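PDB 2GAN: 182aa long hypothetical protein from Pyrococcus horikoshii, which is of unknown function but, as a putative member of the GNAT family, probably transfers an acetyl group from acetyl-CoA to an amine substrate not yet identified. Local coordinates for residues Asn29-Ala34 with Tyr153-Met158; Ala34-Lys39 with Gly93-Pro98. All coordinates share one frame; numbering follows the deposited sequence.

Interaction 1: Asn29-Ala34 with Tyr153-Met158; sequences NGKYPA and YSYYYM. With SO4 (sulfate ion), chain G.
Tyr155 reaches from helix 152-158 to the backbone of Asn29-Lys31, and its phenol oxygen provides the polar part of the contact. Tyr155 OH lies 3.3 Å from Asn29 O and 3.2 Å from Gly30 O. A hydrogen bond to Asn29 O is possible but not settled. Both carbonyls come just after helix 14-27, which a Schellman motif closes with Asn29, at positive phi, as C-prime residue. In GNAT enzymes the first helices and their loop commonly help form the acceptor side of the active site. The apolar part is a CH-pi contact. Lys31 CD lies over one face of the Tyr155 ring, 4.0 Å from the centroid and 21° off the normal. Bends at chi2 and chi3 bring CD there, toward the rim, as the two side chains run past each other in opposite directions. Tyr155 has CG anti to its own backbone N (chi1 -170°), which carries the ring out to the loop. Next to it, Tyr156 OH donates a 2.7 Å hydrogen bond to sulfate O3. The sulfate, probably from the crystallisation liquor, is also held by backbone N-H groups of Gly122, Gly124 and Ser125 of the second subunit. It probably marks that subunit's pyrophosphate-binding loop for acetyl-CoA.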
# COMPACT_ATOMS: atom_id res chain seq x y z
N ASN A 29 -4.41 10.26 -1.09
CA ASN A 29 -3.89 11.11 -0.02
C ASN A 29 -2.39 11.35 -0.10
O ASN A 29 -1.66 11.17 0.89
CB ASN A 29 -4.24 10.50 1.34
CG ASN A 29 -4.27 11.54 2.45
OD1 ASN A 29 -3.23 12.06 2.86
ND2 ASN A 29 -5.46 11.85 2.93
N GLY A 30 -1.92 11.77 -1.27
CA GLY A 30 -0.51 12.06 -1.46
C GLY A 30 0.41 10.86 -1.67
O GLY A 30 1.62 11.02 -1.75
N LYS A 31 -0.17 9.67 -1.77
CA LYS A 31 0.62 8.46 -1.94
C LYS A 31 1.21 8.32 -3.34
O LYS A 31 2.41 8.09 -3.50
CB LYS A 31 -0.24 7.24 -1.64
CG LYS A 31 0.53 6.02 -1.21
CD LYS A 31 0.02 5.52 0.12
CE LYS A 31 -1.40 5.01 0.01
NZ LYS A 31 -2.01 4.76 1.35
N TYR A 32 0.37 8.47 -4.36
CA TYR A 32 0.79 8.35 -5.74
C TYR A 32 0.30 9.53 -6.56
O TYR A 32 -0.73 10.12 -6.26
CB TYR A 32 0.21 7.07 -6.34
CG TYR A 32 0.51 5.81 -5.54
CD1 TYR A 32 1.79 5.26 -5.52
CD2 TYR A 32 -0.49 5.18 -4.80
CE1 TYR A 32 2.07 4.11 -4.79
CE2 TYR A 32 -0.23 4.02 -4.07
CZ TYR A 32 1.05 3.50 -4.07
OH TYR A 32 1.33 2.37 -3.34
N PRO A 33 1.05 9.91 -7.61
CA PRO A 33 2.29 9.28 -8.05
C PRO A 33 3.47 9.66 -7.15
O PRO A 33 3.40 10.66 -6.43
CB PRO A 33 2.46 9.79 -9.48
CG PRO A 33 1.84 11.15 -9.42
CD PRO A 33 0.58 10.89 -8.61
N ALA A 34 4.53 8.87 -7.19
CA ALA A 34 5.72 9.11 -6.36
C ALA A 34 6.40 10.43 -6.68
O ALA A 34 6.49 10.84 -7.84
CB ALA A 34 6.71 7.96 -6.52
N TYR A 153 -0.22 0.90 5.71
CA TYR A 153 -0.03 1.09 7.14
C TYR A 153 1.22 1.88 7.47
O TYR A 153 1.17 2.81 8.28
CB TYR A 153 0.00 -0.25 7.87
CG TYR A 153 -1.38 -0.79 8.16
CD1 TYR A 153 -2.04 -1.59 7.23
CD2 TYR A 153 -2.03 -0.46 9.34
CE1 TYR A 153 -3.34 -2.04 7.48
CE2 TYR A 153 -3.32 -0.90 9.60
CZ TYR A 153 -3.97 -1.70 8.66
OH TYR A 153 -5.25 -2.13 8.90
N SER A 154 2.33 1.53 6.86
CA SER A 154 3.56 2.25 7.13
C SER A 154 3.38 3.74 6.83
O SER A 154 3.72 4.58 7.65
CB SER A 154 4.71 1.68 6.30
OG SER A 154 5.92 2.26 6.73
N TYR A 155 2.82 4.04 5.67
CA TYR A 155 2.58 5.42 5.27
C TYR A 155 1.75 6.15 6.31
O TYR A 155 2.08 7.26 6.73
CB TYR A 155 1.86 5.45 3.92
CG TYR A 155 1.77 6.82 3.28
CD1 TYR A 155 2.89 7.41 2.70
CD2 TYR A 155 0.56 7.52 3.24
CE1 TYR A 155 2.81 8.66 2.07
CE2 TYR A 155 0.47 8.76 2.63
CZ TYR A 155 1.60 9.32 2.04
OH TYR A 155 1.51 10.53 1.41
N TYR A 156 0.66 5.53 6.74
CA TYR A 156 -0.22 6.14 7.74
C TYR A 156 0.52 6.38 9.06
O TYR A 156 0.53 7.50 9.59
CB TYR A 156 -1.42 5.23 8.01
CG TYR A 156 -2.51 5.88 8.84
CD1 TYR A 156 -3.48 6.68 8.24
CD2 TYR A 156 -2.58 5.67 10.21
CE1 TYR A 156 -4.50 7.26 8.99
CE2 TYR A 156 -3.59 6.24 10.98
CZ TYR A 156 -4.55 7.03 10.35
OH TYR A 156 -5.57 7.57 11.10
N TYR A 157 1.13 5.33 9.59
CA TYR A 157 1.85 5.41 10.85
C TYR A 157 2.96 6.46 10.81
O TYR A 157 3.12 7.25 11.75
CB TYR A 157 2.44 4.05 11.21
CG TYR A 157 1.43 2.99 11.64
CD1 TYR A 157 0.46 3.27 12.60
CD2 TYR A 157 1.51 1.68 11.16
CE1 TYR A 157 -0.39 2.28 13.09
CE2 TYR A 157 0.66 0.67 11.64
CZ TYR A 157 -0.28 0.98 12.61
OH TYR A 157 -1.08 -0.01 13.13
N MSE A 158 3.73 6.46 9.72
CA MSE A 158 4.83 7.39 9.54
C MSE A 158 4.42 8.83 9.82
O MSE A 158 5.03 9.51 10.64
CB MSE A 158 5.36 7.26 8.11
CG MSE A 158 6.82 7.64 7.94
SE MSE A 158 8.00 6.40 8.86
CE MSE A 158 8.33 5.20 7.38
S SO4 G . -8.61 9.04 10.03
O1 SO4 G . -8.60 9.65 11.37
O2 SO4 G . -9.17 7.68 10.10
O3 SO4 G . -7.23 8.99 9.52
O4 SO4 G . -9.43 9.86 9.12

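Interaction 2: Ala34-Lys39 with Gly93-Pro98; sequences ALEWVK and GIWWVP
Two type I beta turns, Leu35-Val38 and Ile94-Val97, face each other here through the side chains of their central residues. Trp95 receives both partners from the first turn. Glu36 CG stands over one face of its six-membered ring, 4.1 Å from the centroid and 12° off the normal, a CH-pi contact. The chain of Glu36 bends at chi2. This lays the carboxylate nearly flat along the indole, with the two planes 10° apart. Glu36 CD comes to 3.8 Å from Trp95 CH2. The opposite face of the Trp95 ring carries Trp96 CD1 of its own turn. Trp37 adds an edge-to-face pair. Its edge is turned toward the face of Trp95, the five-membered rings have centroids 5.7 Å apart, and the planes meet at 72°. Trp37 CZ2 also packs 4.0 Å from Trp95 CB, which lies at the edge of the Trp37 ring. No hydrogen bond spans the segments. Phe171 of the second subunit meets the Trp95 ring, and Glu170 of that subunit brings a like charge close to Glu36. The arrangement is a surface meeting of two connecting loops of a GNAT fold, that between helices 14-27 and 47-65 and that between strands 78-85 and 106-114.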
# COMPACT_ATOMS: atom_id res chain seq x y z
N ALA A 34 4.53 8.87 -7.19
CA ALA A 34 5.72 9.11 -6.36
C ALA A 34 6.40 10.43 -6.68
O ALA A 34 6.49 10.84 -7.84
CB ALA A 34 6.71 7.96 -6.52
N LEU A 35 6.89 11.10 -5.64
CA LEU A 35 7.59 12.38 -5.80
C LEU A 35 8.96 12.32 -5.14
O LEU A 35 9.26 13.05 -4.20
CB LEU A 35 6.76 13.50 -5.16
CG LEU A 35 5.36 13.72 -5.72
CD1 LEU A 35 4.64 14.76 -4.89
CD2 LEU A 35 5.45 14.17 -7.18
N GLU A 36 9.81 11.43 -5.66
CA GLU A 36 11.16 11.22 -5.14
C GLU A 36 11.98 12.50 -5.00
O GLU A 36 12.66 12.69 -3.99
CB GLU A 36 11.90 10.23 -6.05
CG GLU A 36 13.30 9.85 -5.57
CD GLU A 36 13.29 8.92 -4.36
OE1 GLU A 36 14.38 8.59 -3.86
OE2 GLU A 36 12.19 8.53 -3.91
N TRP A 37 11.92 13.37 -6.01
CA TRP A 37 12.67 14.63 -6.02
C TRP A 37 11.98 15.81 -5.33
O TRP A 37 12.24 16.97 -5.65
CB TRP A 37 12.99 15.04 -7.47
CG TRP A 37 13.75 13.99 -8.24
CD1 TRP A 37 13.34 13.32 -9.37
CD2 TRP A 37 15.03 13.45 -7.91
NE1 TRP A 37 14.28 12.40 -9.75
CE2 TRP A 37 15.34 12.46 -8.87
CE3 TRP A 37 15.96 13.70 -6.89
CZ2 TRP A 37 16.52 11.72 -8.84
CZ3 TRP A 37 17.14 12.97 -6.86
CH2 TRP A 37 17.41 11.99 -7.83
N VAL A 38 11.10 15.51 -4.37
CA VAL A 38 10.38 16.57 -3.66
C VAL A 38 10.63 16.50 -2.16
O VAL A 38 10.35 15.49 -1.52
CB VAL A 38 8.87 16.48 -3.92
CG1 VAL A 38 8.16 17.66 -3.28
CG2 VAL A 38 8.62 16.45 -5.42
N LYS A 39 11.16 17.59 -1.61
CA LYS A 39 11.46 17.67 -0.19
C LYS A 39 10.16 17.67 0.61
O LYS A 39 9.82 16.69 1.28
CB LYS A 39 12.25 18.94 0.12
CG LYS A 39 12.87 18.95 1.50
CD LYS A 39 13.65 20.22 1.76
CE LYS A 39 14.42 20.12 3.06
NZ LYS A 39 13.53 19.78 4.21
N GLY A 93 19.33 7.34 -18.05
CA GLY A 93 19.51 8.07 -16.80
C GLY A 93 18.39 7.82 -15.81
O GLY A 93 18.13 8.66 -14.94
N ILE A 94 17.72 6.68 -15.92
CA ILE A 94 16.64 6.37 -15.01
C ILE A 94 17.26 6.15 -13.63
O ILE A 94 18.01 5.20 -13.42
CB ILE A 94 15.88 5.14 -15.49
CG1 ILE A 94 15.24 5.47 -16.84
CG2 ILE A 94 14.76 4.77 -14.50
CD1 ILE A 94 15.02 4.28 -17.69
N TRP A 95 16.93 7.06 -12.72
CA TRP A 95 17.50 7.06 -11.37
C TRP A 95 17.54 5.75 -10.59
O TRP A 95 18.49 5.50 -9.85
CB TRP A 95 16.83 8.15 -10.51
CG TRP A 95 15.45 7.82 -10.04
CD1 TRP A 95 14.27 8.07 -10.70
CD2 TRP A 95 15.09 7.16 -8.82
NE1 TRP A 95 13.21 7.59 -9.97
CE2 TRP A 95 13.68 7.03 -8.82
CE3 TRP A 95 15.82 6.65 -7.74
CZ2 TRP A 95 12.99 6.41 -7.76
CZ3 TRP A 95 15.13 6.05 -6.70
CH2 TRP A 95 13.73 5.93 -6.72
N TRP A 96 16.53 4.89 -10.74
CA TRP A 96 16.54 3.64 -9.99
C TRP A 96 17.19 2.46 -10.73
O TRP A 96 17.45 1.43 -10.12
CB TRP A 96 15.11 3.27 -9.54
CG TRP A 96 14.10 3.21 -10.65
CD1 TRP A 96 13.36 4.26 -11.15
CD2 TRP A 96 13.77 2.08 -11.45
NE1 TRP A 96 12.60 3.84 -12.21
CE2 TRP A 96 12.83 2.50 -12.42
CE3 TRP A 96 14.18 0.73 -11.45
CZ2 TRP A 96 12.29 1.63 -13.37
CZ3 TRP A 96 13.64 -0.13 -12.40
CH2 TRP A 96 12.71 0.32 -13.35
N VAL A 97 17.47 2.62 -12.02
CA VAL A 97 18.05 1.54 -12.82
C VAL A 97 19.54 1.20 -12.63
O VAL A 97 20.42 1.95 -13.03
CB VAL A 97 17.80 1.79 -14.32
CG1 VAL A 97 18.50 0.72 -15.16
CG2 VAL A 97 16.30 1.75 -14.60
N PRO A 98 19.83 0.02 -12.05
CA PRO A 98 21.22 -0.39 -11.84
C PRO A 98 21.88 -0.89 -13.13
O PRO A 98 21.21 -1.13 -14.14
CB PRO A 98 21.09 -1.49 -10.80
CG PRO A 98 19.84 -2.19 -11.25
CD PRO A 98 18.90 -1.02 -11.57

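Overall arrangement
From the N terminus, the chain leaves helix 14-27 and enters the loop that leads to helix 47-65. This loop supplies the first segment of both contacts, and Ala34 is shared. Interaction 2 closes the shorter span, over helix 47-65 and strands 68-74 and 78-85, to the loop before strand 106-114. Interaction 1 closes the longer span, to helix 152-158, after strand 141-146. Interaction 2 is therefore nested inside the loop closed by interaction 1. Their centres are about 17 Å apart. Together they tie one inter-helix loop to a strand connection and to a late helix. Both contacts also touch the second subunit, so they lie at the interface of the two subunits.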